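PDB 4AT2: 3-ketosteroid-delta4-5alpha-dehydrogenase from Rhodococcus jostii, which probably uses a bound flavin to introduce the delta-4 double bond into 3-keto-5alpha-steroids during steroid catabolism. Local coordinates for residues 85-96 with 181-189; 146-154 with 160-168. All blocks are in the same frame, centred on the assembly; numbering follows the deposited sequence.

Interaction 1: residues 85-96 with 181-189; sequences GFIYLGGGTPLQ and PAPRGHVPQ. With FAD (flavin-adenine dinucleotide), chain D.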
# COMPACT_ATOMS: atom_id res chain seq x y z
N GLY A 85 -20.65 16.38 -3.74
CA GLY A 85 -21.84 16.16 -2.94
C GLY A 85 -22.37 14.74 -2.95
O GLY A 85 -23.40 14.47 -2.33
N PHE A 86 -21.67 13.83 -3.63
CA PHE A 86 -22.08 12.41 -3.59
C PHE A 86 -22.03 11.91 -2.16
O PHE A 86 -21.08 12.19 -1.42
CB PHE A 86 -21.13 11.53 -4.40
CG PHE A 86 -21.33 11.59 -5.88
CD1 PHE A 86 -22.28 10.79 -6.50
CD2 PHE A 86 -20.53 12.41 -6.66
CE1 PHE A 86 -22.44 10.82 -7.88
CE2 PHE A 86 -20.69 12.45 -8.04
CZ PHE A 86 -21.65 11.65 -8.65
N ILE A 87 -23.05 11.14 -1.78
CA ILE A 87 -23.09 10.45 -0.50
C ILE A 87 -23.47 9.01 -0.85
O ILE A 87 -24.52 8.79 -1.45
CB ILE A 87 -24.14 11.07 0.45
CG1 ILE A 87 -24.05 12.60 0.48
CG2 ILE A 87 -23.97 10.49 1.86
CD1 ILE A 87 -25.17 13.27 1.26
N TYR A 88 -22.59 8.06 -0.52
CA TYR A 88 -22.75 6.68 -0.93
C TYR A 88 -23.75 5.95 -0.03
O TYR A 88 -23.41 5.53 1.07
CB TYR A 88 -21.39 5.95 -0.97
CG TYR A 88 -21.46 4.69 -1.79
CD1 TYR A 88 -21.22 4.73 -3.17
CD2 TYR A 88 -21.83 3.47 -1.21
CE1 TYR A 88 -21.33 3.59 -3.94
CE2 TYR A 88 -21.93 2.31 -1.98
CZ TYR A 88 -21.69 2.39 -3.34
OH TYR A 88 -21.82 1.27 -4.12
N LEU A 89 -24.98 5.81 -0.50
CA LEU A 89 -26.06 5.26 0.31
C LEU A 89 -26.87 4.26 -0.50
O LEU A 89 -26.92 4.36 -1.72
CB LEU A 89 -26.98 6.38 0.81
CG LEU A 89 -26.30 7.51 1.60
CD1 LEU A 89 -27.29 8.63 1.81
CD2 LEU A 89 -25.77 7.00 2.94
N GLY A 90 -27.51 3.31 0.18
CA GLY A 90 -28.27 2.30 -0.55
C GLY A 90 -29.01 1.38 0.38
O GLY A 90 -29.29 1.73 1.53
N GLY A 91 -29.34 0.20 -0.15
CA GLY A 91 -30.11 -0.80 0.57
C GLY A 91 -31.61 -0.61 0.47
O GLY A 91 -32.37 -1.25 1.21
N GLY A 92 -32.03 0.29 -0.42
CA GLY A 92 -33.45 0.60 -0.61
C GLY A 92 -33.89 1.94 -0.05
O GLY A 92 -34.88 2.02 0.66
N THR A 93 -33.16 3.01 -0.37
CA THR A 93 -33.55 4.34 0.13
C THR A 93 -34.83 4.80 -0.57
O THR A 93 -35.14 4.30 -1.65
CB THR A 93 -32.46 5.39 -0.11
OG1 THR A 93 -32.31 5.60 -1.52
CG2 THR A 93 -31.11 4.93 0.47
N PRO A 94 -35.56 5.76 0.03
CA PRO A 94 -36.71 6.31 -0.69
C PRO A 94 -36.32 6.89 -2.06
O PRO A 94 -37.14 6.87 -2.98
CB PRO A 94 -37.19 7.41 0.25
CG PRO A 94 -36.86 6.87 1.61
CD PRO A 94 -35.51 6.24 1.43
N LEU A 95 -35.11 7.41 -2.19
CA LEU A 95 -34.65 7.95 -3.47
C LEU A 95 -34.48 6.83 -4.51
O LEU A 95 -34.96 6.95 -5.66
CB LEU A 95 -33.35 8.73 -3.30
CG LEU A 95 -33.15 9.95 -4.20
CD1 LEU A 95 -31.72 10.44 -4.08
CD2 LEU A 95 -33.49 9.76 -5.66
N GLN A 96 -33.80 5.75 -4.13
CA GLN A 96 -33.66 4.60 -5.02
C GLN A 96 -35.04 4.10 -5.47
O GLN A 96 -35.26 3.87 -6.65
CB GLN A 96 -32.88 3.46 -4.36
CG GLN A 96 -31.39 3.74 -4.20
CD GLN A 96 -30.69 2.61 -3.45
OE1 GLN A 96 -31.15 2.19 -2.40
NE2 GLN A 96 -29.58 2.13 -3.99
N PRO A 181 -26.43 -4.57 -10.06
CA PRO A 181 -26.19 -3.12 -10.14
C PRO A 181 -27.31 -2.30 -9.50
O PRO A 181 -28.49 -2.57 -9.73
CB PRO A 181 -26.17 -2.86 -11.65
CG PRO A 181 -25.66 -4.14 -12.23
CD PRO A 181 -26.29 -5.22 -11.38
N ALA A 182 -26.91 -1.33 -8.69
CA ALA A 182 -27.84 -0.37 -8.12
C ALA A 182 -27.04 0.91 -7.92
O ALA A 182 -25.92 0.87 -7.42
CB ALA A 182 -28.39 -0.86 -6.78
N PRO A 183 -27.60 2.05 -8.34
CA PRO A 183 -26.93 3.32 -8.15
C PRO A 183 -27.03 3.74 -6.70
O PRO A 183 -28.11 3.62 -6.10
CB PRO A 183 -27.71 4.27 -9.07
CG PRO A 183 -29.09 3.69 -9.11
CD PRO A 183 -28.88 2.19 -9.06
N ARG A 184 -25.93 4.24 -6.14
CA ARG A 184 -25.87 4.59 -4.73
C ARG A 184 -25.31 5.99 -4.52
O ARG A 184 -25.17 6.44 -3.39
CB ARG A 184 -25.05 3.55 -3.96
CG ARG A 184 -25.71 2.17 -4.02
CD ARG A 184 -25.09 1.15 -3.08
NE ARG A 184 -25.68 -0.16 -3.38
CZ ARG A 184 -25.11 -1.08 -4.15
NH1 ARG A 184 -23.89 -0.88 -4.67
NH2 ARG A 184 -25.75 -2.22 -4.39
N GLY A 185 -24.99 6.70 -5.60
CA GLY A 185 -24.54 8.09 -5.46
C GLY A 185 -25.73 9.01 -5.23
O GLY A 185 -26.41 9.39 -6.19
N HIS A 186 -25.98 9.36 -3.97
CA HIS A 186 -27.07 10.28 -3.60
C HIS A 186 -26.52 11.67 -3.51
O HIS A 186 -25.56 11.90 -2.78
CB HIS A 186 -27.69 9.88 -2.26
CG HIS A 186 -28.48 8.59 -2.32
ND1 HIS A 186 -27.92 7.39 -2.63
CD2 HIS A 186 -29.82 8.34 -2.07
CE1 HIS A 186 -28.87 6.44 -2.57
NE2 HIS A 186 -30.03 7.03 -2.23
N VAL A 187 -27.12 12.61 -4.23
CA VAL A 187 -26.52 13.95 -4.38
C VAL A 187 -27.53 15.01 -3.95
O VAL A 187 -28.62 15.06 -4.50
CB VAL A 187 -26.07 14.21 -5.84
CG1 VAL A 187 -25.32 15.54 -5.98
CG2 VAL A 187 -25.18 13.06 -6.32
N PRO A 188 -27.17 15.83 -2.95
CA PRO A 188 -28.13 16.85 -2.52
C PRO A 188 -28.52 17.81 -3.64
O PRO A 188 -27.71 18.09 -4.54
CB PRO A 188 -27.39 17.58 -1.40
CG PRO A 188 -26.49 16.53 -0.83
CD PRO A 188 -26.02 15.76 -2.03
N GLN A 189 -29.75 18.31 -3.58
CA GLN A 189 -30.29 19.18 -4.62
C GLN A 189 -29.73 20.58 -4.46
O GLN A 189 -29.87 21.20 -3.40
CB GLN A 189 -31.82 19.20 -4.54
CG GLN A 189 -32.51 19.88 -5.72
CD GLN A 189 -34.02 19.84 -5.62
OE1 GLN A 189 -34.59 19.52 -4.56
NE2 GLN A 189 -34.69 20.16 -6.72
PA FAD D . -13.28 18.15 6.08
O1A FAD D . -14.65 18.25 5.52
O2A FAD D . -12.16 18.71 5.31
O5B FAD D . -13.30 18.83 7.53
C5B FAD D . -12.13 18.84 8.35
C4B FAD D . -12.06 20.19 9.09
O4B FAD D . -10.96 20.06 10.02
C3B FAD D . -11.70 21.31 8.12
O3B FAD D . -12.66 22.39 8.26
C2B FAD D . -10.29 21.73 8.54
O2B FAD D . -10.09 23.15 8.34
C1B FAD D . -10.28 21.36 10.02
N9A FAD D . -8.93 21.13 10.58
C8A FAD D . -7.84 20.62 9.98
N7A FAD D . -6.85 20.59 10.86
C5A FAD D . -7.32 21.07 12.03
C6A FAD D . -6.77 21.27 13.26
N6A FAD D . -5.49 20.94 13.45
N1A FAD D . -7.47 21.78 14.28
C2A FAD D . -8.81 22.12 14.10
N3A FAD D . -9.37 21.91 12.84
C4A FAD D . -8.60 21.40 11.84
N1 FAD D . -16.11 12.71 -1.31
C2 FAD D . -17.39 12.18 -1.39
O2 FAD D . -17.70 11.26 -0.66
N3 FAD D . -18.31 12.70 -2.31
C4 FAD D . -17.93 13.74 -3.18
O4 FAD D . -18.77 14.16 -3.98
C4X FAD D . -16.64 14.26 -3.09
N5 FAD D . -16.23 15.25 -3.93
C5X FAD D . -14.93 15.58 -3.99
C6 FAD D . -14.45 16.40 -5.01
C7 FAD D . -13.10 16.76 -5.07
C7M FAD D . -12.68 17.59 -6.13
C8 FAD D . -12.21 16.28 -4.10
C8M FAD D . -10.83 16.60 -4.09
C9 FAD D . -12.69 15.46 -3.07
C9A FAD D . -14.04 15.09 -3.02
N10 FAD D . -14.51 14.28 -2.05
C10 FAD D . -15.73 13.75 -2.16
C1' FAD D . -13.74 13.99 -0.80
C2' FAD D . -14.38 14.74 0.38
O2' FAD D . -14.49 16.11 -0.02
C3' FAD D . -13.51 14.63 1.64
O3' FAD D . -12.85 13.35 1.73
C4' FAD D . -14.38 14.86 2.89
O4' FAD D . -15.02 16.13 2.76
C5' FAD D . -13.52 14.84 4.15
O5' FAD D . -14.38 14.97 5.30
P FAD D . -13.77 15.32 6.74
O1P FAD D . -12.80 14.29 7.15
O2P FAD D . -14.91 15.67 7.65
O3P FAD D . -12.83 16.61 6.40
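Ile87 and Tyr88 pair with His186 and Gly185 as antiparallel strands at one side of a three-stranded sheet, a buried contact that ends at the flavin ring. The Ile87–His186 pair is hydrogen-bonded in both directions, Ile87 N to His186 O at 2.8 Å and His186 N to Ile87 O at 3.0 Å. Two residues further along, Leu89 N donates to Arg184 O (3.0 Å), which accepts a second bond from His186 ND1. That donor stands 73° out of the carbonyl plane, whereas Leu89 N lies in it. The imidazole is thus held in its own plane through both ring nitrogens, since its NE2 also meets Thr93 OG1 at 2.8 Å, while Leu89 CB packs over one ring face. Thr93 is the N-cap of helix 94-98 and forms a capping box with Gln96, whose NE2 reaches across to Pro183 O (3.0 Å). Tyr88 has CG anti to the backbone N (chi1 -162°), which lays the ring face against Arg184 CB and brings its OH within 3.0 Å of Arg184 NH1, at the guanidinium edge. Glu170 also binds that hydroxyl, and Asp103 forms a salt bridge with Arg184 NE. Val187 CG2 covers one face of the Phe86 ring, next to the cofactor, where Phe86 N donates to FAD O4 at 2.9 Å and FAD N3 donates back to Phe86 O at 3.0 Å.

Interaction 2: residues 146-154 with 160-168; sequences FKESFWGEP and FDDGLMYSG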
# COMPACT_ATOMS: atom_id res chain seq x y z
N PHE A 146 -33.05 16.23 -1.57
CA PHE A 146 -32.66 15.39 -2.70
C PHE A 146 -33.77 15.41 -3.74
O PHE A 146 -34.95 15.24 -3.42
CB PHE A 146 -32.40 13.93 -2.29
CG PHE A 146 -31.28 13.75 -1.31
CD1 PHE A 146 -31.52 13.80 0.06
CD2 PHE A 146 -29.98 13.48 -1.75
CE1 PHE A 146 -30.49 13.62 0.98
CE2 PHE A 146 -28.95 13.29 -0.83
CZ PHE A 146 -29.20 13.36 0.53
N LYS A 147 -33.39 15.61 -5.00
CA LYS A 147 -34.35 15.53 -6.09
C LYS A 147 -34.54 14.06 -6.45
O LYS A 147 -33.57 13.33 -6.64
CB LYS A 147 -33.85 16.29 -7.30
CG LYS A 147 -34.92 16.43 -8.37
CD LYS A 147 -34.39 17.29 -9.50
CE LYS A 147 -35.38 17.33 -10.66
NZ LYS A 147 -34.94 18.36 -11.64
N GLU A 148 -35.80 13.63 -6.55
CA GLU A 148 -36.09 12.22 -6.81
C GLU A 148 -36.02 11.95 -8.32
O GLU A 148 -37.03 11.71 -8.98
CB GLU A 148 -37.41 11.79 -6.14
CG GLU A 148 -37.32 11.92 -4.62
CD GLU A 148 -38.44 11.23 -3.83
OE1 GLU A 148 -39.61 11.30 -4.26
OE2 GLU A 148 -38.13 10.62 -2.77
N SER A 149 -34.81 12.05 -8.86
CA SER A 149 -34.54 11.81 -10.27
C SER A 149 -33.13 11.26 -10.42
O SER A 149 -32.23 11.54 -9.60
CB SER A 149 -34.69 13.09 -11.09
OG SER A 149 -33.85 14.09 -10.57
N PHE A 150 -32.95 10.48 -11.49
CA PHE A 150 -31.72 9.73 -11.73
C PHE A 150 -31.04 10.24 -12.99
O PHE A 150 -31.69 10.47 -14.01
CB PHE A 150 -32.09 8.24 -11.88
CG PHE A 150 -30.98 7.37 -12.43
CD1 PHE A 150 -29.92 6.96 -11.62
CD2 PHE A 150 -31.03 6.92 -13.75
CE1 PHE A 150 -28.92 6.14 -12.13
CE2 PHE A 150 -30.03 6.09 -14.25
CZ PHE A 150 -28.98 5.70 -13.44
N TRP A 151 -29.73 10.45 -12.90
CA TRP A 151 -28.93 10.78 -14.08
C TRP A 151 -28.21 9.54 -14.53
O TRP A 151 -27.47 8.95 -13.76
CB TRP A 151 -27.90 11.86 -13.77
CG TRP A 151 -27.09 12.22 -14.99
CD1 TRP A 151 -25.75 11.96 -15.23
CD2 TRP A 151 -27.58 12.86 -16.22
NE1 TRP A 151 -25.37 12.41 -16.47
CE2 TRP A 151 -26.43 12.96 -17.12
CE3 TRP A 151 -28.81 13.37 -16.63
CZ2 TRP A 151 -26.52 13.54 -18.38
CZ3 TRP A 151 -28.89 13.96 -17.90
CH2 TRP A 151 -27.78 14.04 -18.76
N GLY A 152 -28.42 9.15 -15.79
CA GLY A 152 -27.96 7.86 -16.28
C GLY A 152 -26.79 7.83 -17.26
O GLY A 152 -26.43 6.76 -17.74
N GLU A 153 -26.19 8.98 -17.54
CA GLU A 153 -25.11 9.02 -18.53
C GLU A 153 -23.75 9.03 -17.87
O GLU A 153 -23.62 9.47 -16.73
CB GLU A 153 -25.27 10.23 -19.47
CG GLU A 153 -26.61 10.26 -20.19
CD GLU A 153 -26.76 11.43 -21.15
OE1 GLU A 153 -25.74 12.02 -21.55
OE2 GLU A 153 -27.91 11.76 -21.52
N PRO A 154 -22.71 8.54 -18.57
CA PRO A 154 -21.37 8.60 -18.00
C PRO A 154 -20.99 10.03 -17.63
O PRO A 154 -21.28 10.97 -18.39
CB PRO A 154 -20.48 8.09 -19.15
CG PRO A 154 -21.40 7.21 -19.95
CD PRO A 154 -22.70 7.97 -19.93
N PHE A 160 -27.10 18.31 -13.90
CA PHE A 160 -28.21 19.08 -13.37
C PHE A 160 -28.40 18.77 -11.89
O PHE A 160 -27.49 18.26 -11.23
CB PHE A 160 -29.47 18.82 -14.22
CG PHE A 160 -29.23 18.90 -15.71
CD1 PHE A 160 -28.87 20.12 -16.30
CD2 PHE A 160 -29.34 17.77 -16.52
CE1 PHE A 160 -28.64 20.20 -17.67
CE2 PHE A 160 -29.11 17.85 -17.89
CZ PHE A 160 -28.76 19.06 -18.47
N ASP A 161 -29.58 19.06 -11.34
CA ASP A 161 -29.77 18.90 -9.90
C ASP A 161 -30.34 17.53 -9.52
O ASP A 161 -30.99 17.40 -8.50
CB ASP A 161 -30.64 20.04 -9.33
CG ASP A 161 -32.05 20.08 -9.91
OD1 ASP A 161 -32.27 19.45 -10.96
OD2 ASP A 161 -32.93 20.74 -9.30
N ASP A 162 -30.07 16.52 -10.35
CA ASP A 162 -30.56 15.16 -10.07
C ASP A 162 -29.95 14.59 -8.80
O ASP A 162 -28.82 14.93 -8.42
CB ASP A 162 -30.33 14.25 -11.27
CG ASP A 162 -31.11 14.71 -12.47
OD1 ASP A 162 -32.36 14.77 -12.39
OD2 ASP A 162 -30.49 15.04 -13.49
N GLY A 163 -30.71 13.73 -8.13
CA GLY A 163 -30.31 13.22 -6.83
C GLY A 163 -29.65 11.86 -6.80
O GLY A 163 -29.06 11.48 -5.79
N LEU A 164 -29.73 11.11 -7.90
CA LEU A 164 -29.19 9.75 -7.89
C LEU A 164 -28.40 9.44 -9.16
O LEU A 164 -28.80 9.82 -10.26
CB LEU A 164 -30.32 8.72 -7.68
CG LEU A 164 -29.97 7.24 -7.44
CD1 LEU A 164 -29.30 7.03 -6.09
CD2 LEU A 164 -31.24 6.41 -7.53
N MET A 165 -27.26 8.78 -8.98
CA MET A 165 -26.36 8.47 -10.10
C MET A 165 -25.48 7.30 -9.70
O MET A 165 -25.15 7.16 -8.52
CB MET A 165 -25.51 9.70 -10.41
CG MET A 165 -24.63 9.60 -11.65
SD MET A 165 -23.82 11.19 -11.96
CE MET A 165 -22.58 10.69 -13.14
N TYR A 166 -25.13 6.44 -10.66
CA TYR A 166 -24.08 5.45 -10.42
C TYR A 166 -22.77 6.16 -10.12
O TYR A 166 -22.43 7.15 -10.77
CB TYR A 166 -23.89 4.52 -11.62
CG TYR A 166 -24.91 3.40 -11.69
CD1 TYR A 166 -24.79 2.27 -10.87
CD2 TYR A 166 -26.00 3.48 -12.56
CE1 TYR A 166 -25.72 1.24 -10.92
CE2 TYR A 166 -26.94 2.45 -12.62
CZ TYR A 166 -26.79 1.34 -11.80
OH TYR A 166 -27.72 0.31 -11.85
N SER A 167 -22.03 5.65 -9.14
CA SER A 167 -20.85 6.38 -8.66
C SER A 167 -19.67 5.48 -8.28
O SER A 167 -18.65 5.97 -7.78
CB SER A 167 -21.24 7.31 -7.49
OG SER A 167 -21.46 6.58 -6.28
N GLY A 168 -19.80 4.17 -8.51
CA GLY A 168 -18.77 3.22 -8.09
C GLY A 168 -18.42 2.11 -9.06
O GLY A 168 -17.62 1.23 -8.72
O HOH W 1 -30.73 16.28 -5.82
O HOH W 2 -35.16 20.94 -10.79
O HOH W 3 -25.66 6.83 -13.52
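Lys147 leaves the backbone with chi1 at -170° and stays extended through every later torsion, while Asp161 turns CG between its backbone N and carbonyl carbon (chi1 63°); with these torsions the two side chains cross at about a right angle. Lys147 NZ meets the syn side of Asp161 OD1 at 3.0 Å in a salt bridge, and water 2 links the same NZ to Asp161 OD2, which also accepts from Gln189 NE2. An alanine in place of Lys147 is likely to leave the Asp161 carboxylate without its cationic mate and water 2 without one of its two anchors. Nearby, Ser149 OG is modelled 2.4 Å from Asp162 OD1, a separation too short to be taken at face value. Along the backbones the pattern is that of a single beta bridge between Phe150 and Leu164, by which an otherwise irregular loop attaches to strand 164-165, an outer strand of its three-stranded antiparallel sheet. Leu164 N donates to Ser149 O (3.1 Å), and Trp151 N donates to Leu164 O (2.9 Å), almost in line with the C=O bond. Aromatic contacts continue from the bridge residues and their neighbours. Phe160 presents its edge to the face of the Trp151 six-membered ring in an offset edge-to-face pair, planes at 84°, with Phe160 CE2 3.9 Å from Trp151 CZ3. Met165 SD approaches the indole at its edge, 3.9 Å from Trp151 CD1, a Met-aromatic contact. Phe150 CZ rests 3.8 Å from Tyr166 CD2, and water 3 joins Trp151 O to Tyr166 N.

Interactions 1 and 2 share one small antiparallel sheet: strand 185-186 lies in the middle, with 87-88 on one side and 164-165 on the other. The join is direct, since Val187 N lies 2.7 Å from Gly163 O and Gly185 N lies 3.0 Å from Met165 O, both probable hydrogen bonds. Along the chain, 146-154 with 160-168 is nested within the loop closed by 85-96 with 181-189. Every touching residue of interaction 1 is buried, and its polar side chains are tied to backbone carbonyls and to other side chains, while backbone atoms of Gly85 and Phe86 hold the flavin. Interaction 2 is only partly buried; there a salt bridge and bridging waters accompany the aromatic packing.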